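Local coordinates for 4-oxalmesaconate hydratase (Pseudomonas putida, PDB 5CGZ), which catalyses the zinc-dependent hydration of 4-carboxy-2-hydroxymuconate to 4-carboxy-4-hydroxy-2-oxoadipate, the third step of gallate degradation, at residues A[15-20]-A[111-116]; A[42-47]-A[118-123]; A[158-163]-A[193-198]; A[208-213]-A[220-225]. All coordinates share one frame; numbering follows the deposited sequence.

Contact 1: A[15-20]-A[111-116]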
loop_
_atom_site.group_PDB
_atom_site.type_symbol
_atom_site.label_atom_id
_atom_site.label_comp_id
_atom_site.label_asym_id
_atom_site.label_seq_id
_atom_site.Cartn_x
_atom_site.Cartn_y
_atom_site.Cartn_z
ATOM N N VAL A 15 24.231 -18.090 2.245
ATOM C CA VAL A 15 24.152 -19.309 3.047
ATOM C C VAL A 15 22.875 -19.314 3.895
ATOM O O VAL A 15 22.106 -20.264 3.838
ATOM C CB VAL A 15 25.401 -19.485 3.958
ATOM C CG1 VAL A 15 25.250 -20.717 4.850
ATOM C CG2 VAL A 15 26.660 -19.603 3.107
ATOM N N TRP A 16 22.632 -18.247 4.654
ATOM C CA TRP A 16 21.417 -18.176 5.476
ATOM C C TRP A 16 20.142 -18.232 4.644
ATOM O O TRP A 16 19.170 -18.895 5.022
ATOM C CB TRP A 16 21.367 -16.891 6.308
ATOM C CG TRP A 16 22.589 -16.540 7.105
ATOM C CD1 TRP A 16 23.338 -15.402 6.991
ATOM C CD2 TRP A 16 23.177 -17.303 8.168
ATOM N NE1 TRP A 16 24.363 -15.417 7.909
ATOM C CE2 TRP A 16 24.289 -16.572 8.640
ATOM C CE3 TRP A 16 22.872 -18.531 8.765
ATOM C CZ2 TRP A 16 25.102 -17.032 9.677
ATOM C CZ3 TRP A 16 23.678 -18.986 9.797
ATOM C CH2 TRP A 16 24.782 -18.239 10.240
ATOM N N ARG A 17 20.148 -17.528 3.517
ATOM C CA ARG A 17 18.906 -17.169 2.820
ATOM C C ARG A 17 18.646 -17.949 1.541
ATOM O O ARG A 17 17.515 -17.967 1.059
ATOM C CB ARG A 17 18.916 -15.665 2.487
ATOM C CG ARG A 17 19.288 -14.823 3.678
ATOM C CD ARG A 17 19.183 -13.314 3.472
ATOM N NE ARG A 17 19.967 -12.724 4.550
ATOM C CZ ARG A 17 19.572 -12.702 5.819
ATOM N NH1 ARG A 17 18.371 -13.172 6.154
ATOM N NH2 ARG A 17 20.367 -12.196 6.745
ATOM N N ALA A 18 19.681 -18.575 0.984
ATOM C CA ALA A 18 19.556 -19.229 -0.321
ATOM C C ALA A 18 20.187 -20.622 -0.377
ATOM O O ALA A 18 20.190 -21.252 -1.436
ATOM C CB ALA A 18 20.179 -18.343 -1.403
ATOM N N GLY A 19 20.735 -21.091 0.746
ATOM C CA GLY A 19 21.437 -22.364 0.771
ATOM C C GLY A 19 20.588 -23.511 0.242
ATOM O O GLY A 19 21.045 -24.311 -0.580
ATOM N N GLY A 20 19.344 -23.582 0.702
ATOM C CA GLY A 20 18.421 -24.603 0.230
ATOM C C GLY A 20 18.183 -24.517 -1.266
ATOM O O GLY A 20 18.280 -25.516 -1.973
ATOM N N LEU A 111 18.405 -14.991 -7.510
ATOM C CA LEU A 111 18.006 -14.759 -6.122
ATOM C C LEU A 111 18.821 -13.608 -5.543
ATOM O O LEU A 111 20.043 -13.562 -5.714
ATOM C CB LEU A 111 18.215 -16.018 -5.275
ATOM C CG LEU A 111 17.669 -17.340 -5.805
ATOM C CD1 LEU A 111 17.846 -18.426 -4.762
ATOM C CD2 LEU A 111 16.203 -17.182 -6.173
ATOM N N SER A 112 18.159 -12.669 -4.873
ATOM C CA SER A 112 18.888 -11.620 -4.166
ATOM C C SER A 112 18.038 -11.096 -3.003
ATOM O O SER A 112 17.073 -11.756 -2.599
ATOM C CB SER A 112 19.297 -10.492 -5.125
ATOM O OG SER A 112 20.301 -9.669 -4.541
ATOM N N HIS A 113 18.389 -9.921 -2.477
ATOM C CA HIS A 113 17.771 -9.392 -1.246
ATOM C C HIS A 113 16.449 -8.653 -1.474
ATOM O O HIS A 113 16.132 -8.269 -2.594
ATOM C CB HIS A 113 18.737 -8.433 -0.536
ATOM C CG HIS A 113 20.022 -9.066 -0.103
ATOM N ND1 HIS A 113 20.229 -9.533 1.182
ATOM C CD2 HIS A 113 21.178 -9.291 -0.766
ATOM C CE1 HIS A 113 21.447 -10.024 1.283
ATOM N NE2 HIS A 113 22.050 -9.888 0.111
ATOM N N SER A 114 15.701 -8.423 -0.398
ATOM C CA SER A 114 14.491 -7.608 -0.476
ATOM C C SER A 114 14.855 -6.176 -0.851
ATOM O O SER A 114 15.968 -5.721 -0.570
ATOM C CB SER A 114 13.729 -7.633 0.862
ATOM O OG SER A 114 14.512 -7.072 1.910
ATOM N N LEU A 115 13.919 -5.457 -1.463
ATOM C CA LEU A 115 14.186 -4.092 -1.929
ATOM C C LEU A 115 14.049 -3.053 -0.819
ATOM O O LEU A 115 14.425 -1.904 -0.996
ATOM C CB LEU A 115 13.263 -3.732 -3.101
ATOM C CG LEU A 115 13.897 -4.058 -4.466
ATOM C CD1 LEU A 115 13.077 -3.543 -5.623
ATOM C CD2 LEU A 115 15.319 -3.485 -4.536
ATOM N N LYS A 116 13.507 -3.456 0.325
ATOM C CA LYS A 116 13.527 -2.605 1.506
ATOM C C LYS A 116 14.170 -3.372 2.647
ATOM O O LYS A 116 14.000 -4.589 2.762
ATOM C CB LYS A 116 12.120 -2.146 1.898
ATOM C CG LYS A 116 11.444 -1.289 0.839
ATOM C CD LYS A 116 10.142 -0.691 1.364
ATOM C CE LYS A 116 9.486 0.241 0.344
ATOM N NZ LYS A 116 8.342 1.005 0.935
#

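Contact 2: A[42-47]-A[118-123]. With ZN (zinc ion), chain C.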
loop_
_atom_site.group_PDB
_atom_site.type_symbol
_atom_site.label_atom_id
_atom_site.label_comp_id
_atom_site.label_asym_id
_atom_site.label_seq_id
_atom_site.Cartn_x
_atom_site.Cartn_y
_atom_site.Cartn_z
ATOM N N ARG A 42 32.952 -5.341 7.567
ATOM C CA ARG A 42 32.808 -4.296 8.584
ATOM C C ARG A 42 31.545 -4.432 9.445
ATOM O O ARG A 42 31.578 -4.148 10.646
ATOM C CB ARG A 42 32.837 -2.919 7.920
ATOM C CG ARG A 42 34.195 -2.594 7.300
ATOM C CD ARG A 42 34.066 -1.778 6.020
ATOM N NE ARG A 42 33.415 -0.489 6.243
ATOM C CZ ARG A 42 34.052 0.613 6.630
ATOM N NH1 ARG A 42 35.360 0.578 6.854
ATOM N NH2 ARG A 42 33.383 1.748 6.796
ATOM N N GLY A 43 30.435 -4.871 8.854
ATOM C CA GLY A 43 29.175 -4.892 9.582
ATOM C C GLY A 43 28.571 -6.247 9.913
ATOM O O GLY A 43 27.565 -6.316 10.610
ATOM N N GLU A 44 29.157 -7.326 9.402
ATOM C CA GLU A 44 28.641 -8.668 9.676
ATOM C C GLU A 44 29.760 -9.580 10.197
ATOM O O GLU A 44 29.775 -10.782 9.924
ATOM C CB GLU A 44 27.992 -9.276 8.416
ATOM C CG GLU A 44 26.797 -8.475 7.848
ATOM C CD GLU A 44 26.020 -9.223 6.745
ATOM O OE1 GLU A 44 26.522 -10.248 6.237
ATOM O OE2 GLU A 44 24.896 -8.795 6.389
ATOM N N SER A 45 30.692 -9.005 10.953
ATOM C CA SER A 45 31.846 -9.761 11.443
ATOM C C SER A 45 32.247 -9.400 12.874
ATOM O O SER A 45 33.433 -9.319 13.188
ATOM C CB SER A 45 33.036 -9.536 10.506
ATOM O OG SER A 45 32.748 -9.996 9.195
ATOM N N ALA A 46 31.255 -9.193 13.735
ATOM C CA ALA A 46 31.492 -8.711 15.096
ATOM C C ALA A 46 32.429 -9.615 15.907
ATOM O O ALA A 46 33.321 -9.123 16.597
ATOM C CB ALA A 46 30.161 -8.545 15.827
ATOM N N LYS A 47 32.222 -10.927 15.827
ATOM C CA LYS A 47 33.056 -11.873 16.561
ATOM C C LYS A 47 34.531 -11.668 16.249
ATOM O O LYS A 47 35.366 -11.637 17.152
ATOM C CB LYS A 47 32.658 -13.309 16.244
ATOM C CG LYS A 47 31.395 -13.779 16.941
ATOM C CD LYS A 47 31.625 -14.023 18.422
ATOM C CE LYS A 47 30.628 -15.042 18.977
ATOM N NZ LYS A 47 29.222 -14.569 18.881
ATOM N N PRO A 118 15.208 -1.823 6.571
ATOM C CA PRO A 118 15.561 -0.754 7.512
ATOM C C PRO A 118 16.720 -1.139 8.439
ATOM O O PRO A 118 17.176 -0.304 9.217
ATOM C CB PRO A 118 14.261 -0.526 8.304
ATOM C CG PRO A 118 13.411 -1.736 8.065
ATOM C CD PRO A 118 13.826 -2.314 6.743
ATOM N N TYR A 119 17.206 -2.373 8.347
ATOM C CA TYR A 119 18.324 -2.790 9.193
ATOM C C TYR A 119 19.656 -2.843 8.443
ATOM O O TYR A 119 20.712 -2.956 9.064
ATOM C CB TYR A 119 18.012 -4.143 9.840
ATOM C CG TYR A 119 16.778 -4.029 10.691
ATOM C CD1 TYR A 119 16.862 -3.585 12.010
ATOM C CD2 TYR A 119 15.515 -4.299 10.159
ATOM C CE1 TYR A 119 15.710 -3.441 12.798
ATOM C CE2 TYR A 119 14.364 -4.155 10.929
ATOM C CZ TYR A 119 14.465 -3.727 12.247
ATOM O OH TYR A 119 13.318 -3.591 13.009
ATOM N N ASN A 120 19.613 -2.720 7.120
ATOM C CA ASN A 120 20.825 -2.902 6.325
ATOM C C ASN A 120 20.710 -2.305 4.930
ATOM O O ASN A 120 20.102 -2.910 4.041
ATOM C CB ASN A 120 21.145 -4.388 6.217
ATOM C CG ASN A 120 22.597 -4.647 5.904
ATOM O OD1 ASN A 120 23.171 -4.047 4.988
ATOM N ND2 ASN A 120 23.211 -5.533 6.677
ATOM N N TYR A 121 21.303 -1.131 4.734
ATOM C CA TYR A 121 21.212 -0.431 3.454
ATOM C C TYR A 121 21.914 -1.186 2.321
ATOM O O TYR A 121 21.555 -1.032 1.152
ATOM C CB TYR A 121 21.783 0.992 3.586
ATOM C CG TYR A 121 20.724 2.009 3.959
ATOM C CD1 TYR A 121 20.021 1.902 5.152
ATOM C CD2 TYR A 121 20.417 3.066 3.111
ATOM C CE1 TYR A 121 19.036 2.818 5.489
ATOM C CE2 TYR A 121 19.439 3.990 3.443
ATOM C CZ TYR A 121 18.752 3.859 4.629
ATOM O OH TYR A 121 17.771 4.769 4.951
ATOM N N ASP A 122 22.907 -2.005 2.655
ATOM C CA ASP A 122 23.626 -2.752 1.623
ATOM C C ASP A 122 22.720 -3.765 0.903
ATOM O O ASP A 122 22.933 -4.094 -0.267
ATOM C CB ASP A 122 24.822 -3.497 2.222
ATOM C CG ASP A 122 25.894 -2.568 2.775
ATOM O OD1 ASP A 122 25.787 -1.325 2.646
ATOM O OD2 ASP A 122 26.867 -3.100 3.344
ATOM N N HIS A 123 21.719 -4.278 1.606
ATOM C CA HIS A 123 20.929 -5.377 1.051
ATOM C C HIS A 123 20.109 -4.958 -0.168
ATOM O O HIS A 123 20.234 -5.583 -1.220
ATOM C CB HIS A 123 20.038 -5.981 2.135
ATOM C CG HIS A 123 20.796 -6.811 3.119
ATOM N ND1 HIS A 123 20.252 -7.252 4.310
ATOM C CD2 HIS A 123 22.063 -7.289 3.090
ATOM C CE1 HIS A 123 21.150 -7.960 4.967
ATOM N NE2 HIS A 123 22.262 -7.998 4.249
HETATM ZN ZN ZN C . 24.087 -9.105 4.631
HETATM O O HOH W 1 23.325 -10.128 6.772
#

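Contact 3: A[158-163]-A[193-198]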
loop_
_atom_site.group_PDB
_atom_site.type_symbol
_atom_site.label_atom_id
_atom_site.label_comp_id
_atom_site.label_asym_id
_atom_site.label_seq_id
_atom_site.Cartn_x
_atom_site.Cartn_y
_atom_site.Cartn_z
ATOM N N GLU A 158 14.512 -14.475 1.898
ATOM C CA GLU A 158 13.935 -13.960 3.141
ATOM C C GLU A 158 14.892 -13.082 3.953
ATOM O O GLU A 158 15.987 -13.510 4.311
ATOM C CB GLU A 158 13.446 -15.114 4.019
ATOM C CG GLU A 158 12.784 -14.617 5.325
ATOM C CD GLU A 158 11.931 -15.677 6.016
ATOM O OE1 GLU A 158 11.640 -16.734 5.402
ATOM O OE2 GLU A 158 11.541 -15.448 7.177
ATOM N N PRO A 159 14.480 -11.839 4.247
ATOM C CA PRO A 159 15.317 -11.016 5.134
ATOM C C PRO A 159 15.134 -11.409 6.597
ATOM O O PRO A 159 14.203 -12.152 6.943
ATOM C CB PRO A 159 14.836 -9.588 4.869
ATOM C CG PRO A 159 13.483 -9.716 4.274
ATOM C CD PRO A 159 13.331 -11.103 3.698
ATOM N N HIS A 160 16.035 -10.931 7.445
ATOM C CA HIS A 160 16.039 -11.307 8.852
ATOM C C HIS A 160 14.724 -10.920 9.528
ATOM O O HIS A 160 14.177 -11.687 10.334
ATOM C CB HIS A 160 17.220 -10.651 9.570
ATOM C CG HIS A 160 17.504 -11.235 10.917
ATOM N ND1 HIS A 160 17.958 -12.527 11.087
ATOM C CD2 HIS A 160 17.401 -10.707 12.163
ATOM C CE1 HIS A 160 18.133 -12.765 12.374
ATOM N NE2 HIS A 160 17.802 -11.678 13.049
ATOM N N GLN A 161 14.214 -9.741 9.183
ATOM C CA GLN A 161 12.943 -9.264 9.736
ATOM C C GLN A 161 11.955 -8.969 8.607
ATOM O O GLN A 161 11.817 -7.822 8.152
ATOM C CB GLN A 161 13.185 -8.038 10.613
ATOM C CG GLN A 161 14.014 -8.410 11.835
ATOM C CD GLN A 161 14.191 -7.273 12.822
ATOM O OE1 GLN A 161 13.237 -6.841 13.482
ATOM N NE2 GLN A 161 15.422 -6.793 12.939
ATOM N N PRO A 162 11.282 -10.026 8.128
ATOM C CA PRO A 162 10.516 -9.934 6.879
ATOM C C PRO A 162 9.414 -8.867 6.917
ATOM O O PRO A 162 9.326 -8.086 5.969
ATOM C CB PRO A 162 9.924 -11.349 6.712
ATOM C CG PRO A 162 10.109 -12.041 8.021
ATOM C CD PRO A 162 11.282 -11.385 8.700
ATOM N N GLU A 163 8.603 -8.816 7.973
ATOM C CA GLU A 163 7.521 -7.827 8.003
ATOM C C GLU A 163 8.052 -6.393 8.037
ATOM O O GLU A 163 7.474 -5.521 7.403
ATOM C CB GLU A 163 6.590 -8.048 9.195
ATOM C CG GLU A 163 5.849 -9.372 9.186
ATOM C CD GLU A 163 6.570 -10.467 9.956
ATOM O OE1 GLU A 163 7.752 -10.287 10.337
ATOM O OE2 GLU A 163 5.948 -11.522 10.182
ATOM N N GLU A 193 26.408 -19.627 15.979
ATOM C CA GLU A 193 25.426 -20.624 16.397
ATOM C C GLU A 193 24.002 -20.082 16.627
ATOM O O GLU A 193 23.030 -20.779 16.354
ATOM C CB GLU A 193 25.909 -21.316 17.680
ATOM C CG GLU A 193 27.075 -22.295 17.490
ATOM C CD GLU A 193 28.442 -21.615 17.377
ATOM O OE1 GLU A 193 28.512 -20.366 17.323
ATOM O OE2 GLU A 193 29.456 -22.344 17.338
ATOM N N HIS A 194 23.876 -18.860 17.140
ATOM C CA HIS A 194 22.552 -18.265 17.346
ATOM C C HIS A 194 21.831 -18.093 16.020
ATOM O O HIS A 194 20.622 -18.304 15.937
ATOM C CB HIS A 194 22.646 -16.913 18.061
ATOM C CG HIS A 194 22.924 -17.028 19.531
ATOM N ND1 HIS A 194 23.181 -15.938 20.326
ATOM C CD2 HIS A 194 22.984 -18.117 20.336
ATOM C CE1 HIS A 194 23.389 -16.347 21.572
ATOM N NE2 HIS A 194 23.276 -17.659 21.601
ATOM N N LEU A 195 22.576 -17.710 14.986
ATOM C CA LEU A 195 22.004 -17.600 13.655
ATOM C C LEU A 195 21.738 -18.979 13.044
ATOM O O LEU A 195 20.788 -19.126 12.271
ATOM C CB LEU A 195 22.906 -16.775 12.739
ATOM C CG LEU A 195 22.927 -15.278 13.051
ATOM C CD1 LEU A 195 23.708 -14.528 11.976
ATOM C CD2 LEU A 195 21.504 -14.713 13.189
ATOM N N TRP A 196 22.555 -19.983 13.382
ATOM C CA TRP A 196 22.276 -21.351 12.935
ATOM C C TRP A 196 20.879 -21.729 13.386
ATOM O O TRP A 196 20.079 -22.265 12.617
ATOM C CB TRP A 196 23.256 -22.379 13.510
ATOM C CG TRP A 196 24.709 -22.161 13.244
ATOM C CD1 TRP A 196 25.285 -21.132 12.561
ATOM C CD2 TRP A 196 25.781 -23.011 13.671
ATOM N NE1 TRP A 196 26.656 -21.286 12.538
ATOM C CE2 TRP A 196 26.982 -22.433 13.212
ATOM C CE3 TRP A 196 25.840 -24.207 14.402
ATOM C CZ2 TRP A 196 28.230 -23.009 13.457
ATOM C CZ3 TRP A 196 27.084 -24.780 14.641
ATOM C CH2 TRP A 196 28.259 -24.178 14.172
ATOM N N GLU A 197 20.608 -21.450 14.658
ATOM C CA GLU A 197 19.331 -21.778 15.280
ATOM C C GLU A 197 18.192 -20.939 14.718
ATOM O O GLU A 197 17.102 -21.452 14.490
ATOM C CB GLU A 197 19.416 -21.586 16.796
ATOM C CG GLU A 197 20.290 -22.615 17.484
ATOM C CD GLU A 197 20.961 -22.084 18.747
ATOM O OE1 GLU A 197 20.479 -21.082 19.327
ATOM O OE2 GLU A 197 21.984 -22.674 19.154
ATOM N N TYR A 198 18.449 -19.652 14.501
ATOM C CA TYR A 198 17.435 -18.764 13.954
ATOM C C TYR A 198 16.986 -19.248 12.575
ATOM O O TYR A 198 15.792 -19.330 12.301
ATOM C CB TYR A 198 17.974 -17.339 13.871
ATOM C CG TYR A 198 16.969 -16.286 13.452
ATOM C CD1 TYR A 198 16.779 -15.963 12.107
ATOM C CD2 TYR A 198 16.231 -15.587 14.406
ATOM C CE1 TYR A 198 15.858 -14.970 11.720
ATOM C CE2 TYR A 198 15.314 -14.602 14.035
ATOM C CZ TYR A 198 15.135 -14.293 12.695
ATOM O OH TYR A 198 14.226 -13.307 12.345
#

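Contact 4: A[208-213]-A[220-225]. With GOL (glycerol), chain G.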
loop_
_atom_site.group_PDB
_atom_site.type_symbol
_atom_site.label_atom_id
_atom_site.label_comp_id
_atom_site.label_asym_id
_atom_site.label_seq_id
_atom_site.Cartn_x
_atom_site.Cartn_y
_atom_site.Cartn_z
ATOM N N VAL A 208 6.107 -25.404 7.736
ATOM C CA VAL A 208 4.727 -25.575 8.191
ATOM C C VAL A 208 3.772 -24.748 7.335
ATOM O O VAL A 208 2.704 -25.223 6.954
ATOM C CB VAL A 208 4.563 -25.186 9.686
ATOM C CG1 VAL A 208 3.081 -25.077 10.065
ATOM C CG2 VAL A 208 5.272 -26.205 10.584
ATOM N N GLN A 209 4.163 -23.514 7.014
ATOM C CA GLN A 209 3.305 -22.637 6.217
ATOM C C GLN A 209 3.143 -23.152 4.786
ATOM O O GLN A 209 2.053 -23.099 4.231
ATOM C CB GLN A 209 3.850 -21.208 6.207
ATOM C CG GLN A 209 3.911 -20.571 7.602
ATOM C CD GLN A 209 4.703 -19.268 7.615
ATOM O OE1 GLN A 209 5.059 -18.734 6.565
ATOM N NE2 GLN A 209 4.983 -18.757 8.810
ATOM N N ALA A 210 4.228 -23.638 4.190
ATOM C CA ALA A 210 4.157 -24.231 2.861
ATOM C C ALA A 210 3.215 -25.441 2.871
ATOM O O ALA A 210 2.368 -25.592 1.985
ATOM C CB ALA A 210 5.553 -24.637 2.376
ATOM N N LYS A 211 3.355 -26.288 3.888
ATOM C CA LYS A 211 2.478 -27.446 4.029
ATOM C C LYS A 211 1.019 -27.000 4.112
ATOM O O LYS A 211 0.142 -27.575 3.462
ATOM C CB LYS A 211 2.858 -28.278 5.260
ATOM C CG LYS A 211 1.976 -29.514 5.448
ATOM C CD LYS A 211 2.020 -30.388 4.183
ATOM C CE LYS A 211 1.136 -31.623 4.300
ATOM N NZ LYS A 211 1.571 -32.511 5.410
ATOM N N ARG A 212 0.763 -25.951 4.888
ATOM C CA ARG A 212 -0.601 -25.439 5.013
ATOM C C ARG A 212 -1.130 -25.034 3.637
ATOM O O ARG A 212 -2.307 -25.205 3.336
ATOM C CB ARG A 212 -0.652 -24.252 5.983
ATOM C CG ARG A 212 -2.057 -23.677 6.241
ATOM C CD ARG A 212 -2.977 -24.698 6.919
ATOM N NE ARG A 212 -3.891 -24.093 7.894
ATOM C CZ ARG A 212 -5.081 -23.565 7.599
ATOM N NH1 ARG A 212 -5.530 -23.558 6.344
ATOM N NH2 ARG A 212 -5.829 -23.036 8.564
ATOM N N ASN A 213 -0.251 -24.523 2.782
ATOM C CA ASN A 213 -0.707 -24.024 1.494
ATOM C C ASN A 213 -0.781 -25.100 0.407
ATOM O O ASN A 213 -1.077 -24.777 -0.738
ATOM C CB ASN A 213 0.181 -22.869 1.033
ATOM C CG ASN A 213 -0.151 -21.569 1.749
ATOM O OD1 ASN A 213 -1.094 -20.862 1.372
ATOM N ND2 ASN A 213 0.612 -21.255 2.793
ATOM N N ARG A 220 2.117 -34.965 1.395
ATOM C CA ARG A 220 3.421 -34.385 1.082
ATOM C C ARG A 220 4.170 -34.078 2.375
ATOM O O ARG A 220 3.589 -33.595 3.351
ATOM C CB ARG A 220 3.277 -33.126 0.220
ATOM C CG ARG A 220 2.712 -33.419 -1.159
ATOM C CD ARG A 220 2.454 -32.157 -1.967
ATOM N NE ARG A 220 3.695 -31.458 -2.303
ATOM C CZ ARG A 220 3.753 -30.346 -3.036
ATOM N NH1 ARG A 220 2.641 -29.797 -3.516
ATOM N NH2 ARG A 220 4.920 -29.782 -3.290
ATOM N N ASN A 221 5.460 -34.387 2.376
ATOM C CA ASN A 221 6.280 -34.322 3.577
ATOM C C ASN A 221 7.113 -33.042 3.577
ATOM O O ASN A 221 8.319 -33.078 3.359
ATOM C CB ASN A 221 7.181 -35.561 3.656
ATOM C CG ASN A 221 8.060 -35.566 4.891
ATOM O OD1 ASN A 221 7.618 -35.209 5.980
ATOM N ND2 ASN A 221 9.319 -35.960 4.721
ATOM N N ILE A 222 6.461 -31.904 3.783
ATOM C CA ILE A 222 7.155 -30.627 3.647
ATOM C C ILE A 222 7.580 -30.140 5.024
ATOM O O ILE A 222 6.753 -29.678 5.811
ATOM C CB ILE A 222 6.275 -29.581 2.942
ATOM C CG1 ILE A 222 5.786 -30.135 1.596
ATOM C CG2 ILE A 222 7.058 -28.296 2.739
ATOM C CD1 ILE A 222 4.778 -29.239 0.868
ATOM N N VAL A 223 8.870 -30.270 5.315
ATOM C CA VAL A 223 9.384 -30.011 6.655
ATOM C C VAL A 223 10.209 -28.730 6.704
ATOM O O VAL A 223 10.130 -27.972 7.667
ATOM C CB VAL A 223 10.253 -31.177 7.152
ATOM C CG1 VAL A 223 10.762 -30.898 8.578
ATOM C CG2 VAL A 223 9.461 -32.487 7.100
ATOM N N TYR A 224 10.999 -28.506 5.658
ATOM C CA TYR A 224 11.849 -27.327 5.545
ATOM C C TYR A 224 11.537 -26.595 4.246
ATOM O O TYR A 224 11.459 -27.228 3.187
ATOM C CB TYR A 224 13.337 -27.717 5.572
ATOM C CG TYR A 224 13.777 -28.451 6.824
ATOM C CD1 TYR A 224 14.178 -27.751 7.959
ATOM C CD2 TYR A 224 13.797 -29.838 6.867
ATOM C CE1 TYR A 224 14.585 -28.410 9.104
ATOM C CE2 TYR A 224 14.204 -30.517 8.013
ATOM C CZ TYR A 224 14.594 -29.796 9.125
ATOM O OH TYR A 224 15.000 -30.458 10.256
ATOM N N ALA A 225 11.364 -25.277 4.309
ATOM C CA ALA A 225 11.097 -24.506 3.092
ATOM C C ALA A 225 11.811 -23.161 3.127
ATOM O O ALA A 225 12.136 -22.658 4.202
ATOM C CB ALA A 225 9.583 -24.307 2.897
HETATM C C1 GOL G . -0.055 -25.388 -3.638
HETATM O O1 GOL G . -1.444 -25.436 -3.377
HETATM C C2 GOL G . 0.227 -25.256 -5.134
HETATM O O2 GOL G . 1.224 -24.275 -5.274
HETATM C C3 GOL G . 0.694 -26.578 -5.765
HETATM O O3 GOL G . 1.866 -27.053 -5.106
HETATM O O HOH W 2 4.546 -31.886 6.272
#

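Contact 1: A[15-20]-A[111-116]
In the Rossmann-like core of this hydratase, helix 13-27 packs on the sheet beside strands 110-112 and 154-157, and Ala18 meets Leu111 where the helix passes the first of these. The backbones stand 7.5 Å apart here, measured from CA of Ala18 to CA of Leu111, and the gap is bridged by carbon alone: CB of Ala18 lies 4.1 Å from CD1 of Leu111. With CG set beside its own backbone N (chi1 -49°), Leu111 presents this one methyl branch to the helix, while Phe157 of strand 154-157 packs against both residues. Beyond the strand the pairing changes character. The ring of His113 approaches the guanidinium group of Arg17 obliquely, and no hydrogen bond links the two; both bond to other partners. Arg17 makes a salt bridge to the zinc ligand Asp13 and hydrogen bonds to Tyr199 OH and Glu158 O; His113 is bonded through NE2 to Ala9 N and stacks on the ring of the zinc ligand His123. The contact therefore joins an apolar core to the second shell of the metal site, and the two groups of that shell come closest between Arg17 NE and His113 CE1, 4.5 Å apart.

Contact 2: A[42-47]-A[118-123]
OE2 of Glu44 binds the zinc ion at 2.0 Å, and NE2 of His123, whose side chain approaches from the opposite direction, binds the same metal at 2.2 Å. The carboxylate binds through one oxygen, since OE1 of Glu44 stays 3.1 Å from the zinc; its plane is turned 73° from the imidazole ring. Glu44 is modelled in two conformers, so the bond is certain only for one of them. A water in the plane of the His123 ring lies 2.5 Å from the zinc. Asn120 backs the histidine: its CG sits 3.6 Å above the centre of the His123 ring, and its OD1 accepts a weak capping bond from Asp122 N, just before the turn that leads into helix 122-138. ND1 of His123 is hydrogen-bonded to Asp117, a second-shell carboxylate that fixes the ring's rotation and is likely to make NE2 a stronger electron-pair donor to the zinc. His10 and Asp13 complete the site, a His-Asp-His zinc centre of the MshB deacetylase family with Glu44 as a further ligand.

Contact 3: A[158-163]-A[193-198]
His160 and Tyr198 form the tight part of this contact, an offset stack with ring centroids 4.1 Å apart and planes at 26°. CE1 of His160 comes down over one face of the tyrosine ring, 3.2 Å from CE1 of Tyr198. The same phenol donates a short hydrogen bond, 2.6 Å from OH of Tyr198 to O of His160, and is also bonded to Gln209 NE2 of a neighbouring subunit. With CG anti to the backbone N (chi1 -174°), the ring is carried out from the helix to the loop. A phenylalanine here could keep the stack but would probably leave the His160 carbonyl and that Gln209 without their hydroxyl partner. One turn before Tyr198 the contact is looser: CD2 of Leu195 lies 4.0 Å from CE1 of His160, and His194 and Glu197 are exposed. ND1 of His160 is held by Tyr199 OH. This pins the loop after strand 154-157 to helix 193-212 at a subunit interface, the His160 side chain about 9 Å from the zinc ion.

Contact 4: A[208-213]-A[220-225]
Arg220, whose carbonyl Lys211 holds across the contact, takes a glycerol at the edge of its guanidinium: O3 of the glycerol lies in the plane, 3.3 Å from NH1 of Arg220. Through O1 this molecule, probably from the crystallisation liquor, also donates to O of Asn213. The Asn213 amide folds back on its helix: ND2 of Asn213, which also bonds Gln161 of a neighbouring subunit, reaches O of Gln209 at 2.7 Å from 43° above the carbonyl plane, while the Asn213 backbone N approaches from the opposite face. Lys211, bent at chi2 (56°) and chi4, brings NZ to O of Arg220 at 3.1 Å, almost in line with the C=O bond (167°). A water accepts from NZ and donates to Ile222 O. A methionine in place of Lys211 would probably leave the Arg220 carbonyl and this water without their donor. Beneath, CB of Ala210 touches CG2 of Ile222 at 4.0 Å and CB of Ala225 at 4.1 Å, with Val235 of another subunit packed on Ala210 and Ile222. Lysine bond, water bridge and apolar packing join the end of helix 193-212 to the loop leading into strand 225-230, an alpha-to-beta connection.

Contacts 1 and 2 interleave along the chain, both within the region related to GlcNAc-PI de-N-acetylases, and share a connection: strand 110-112 of contact 1 leads to helix 122-138 of contact 2, and their centres are 14 Å apart. Contact 3 follows in sequence, 11 Å from contact 1 and 13 Å from contact 2 between centres, and touches both, through Arg17 and Glu158 on one side and Tyr119 and Gln161 on the other. These three lie together around the zinc site, contact 2 supplying ligands and contacts 1 and 3 farther out. Contact 4 comes last, 30 Å from contact 2 between centres, yet helix 193-212 runs from contact 3 into it, and this helix lines a subunit interface of the hexamer through both contacts.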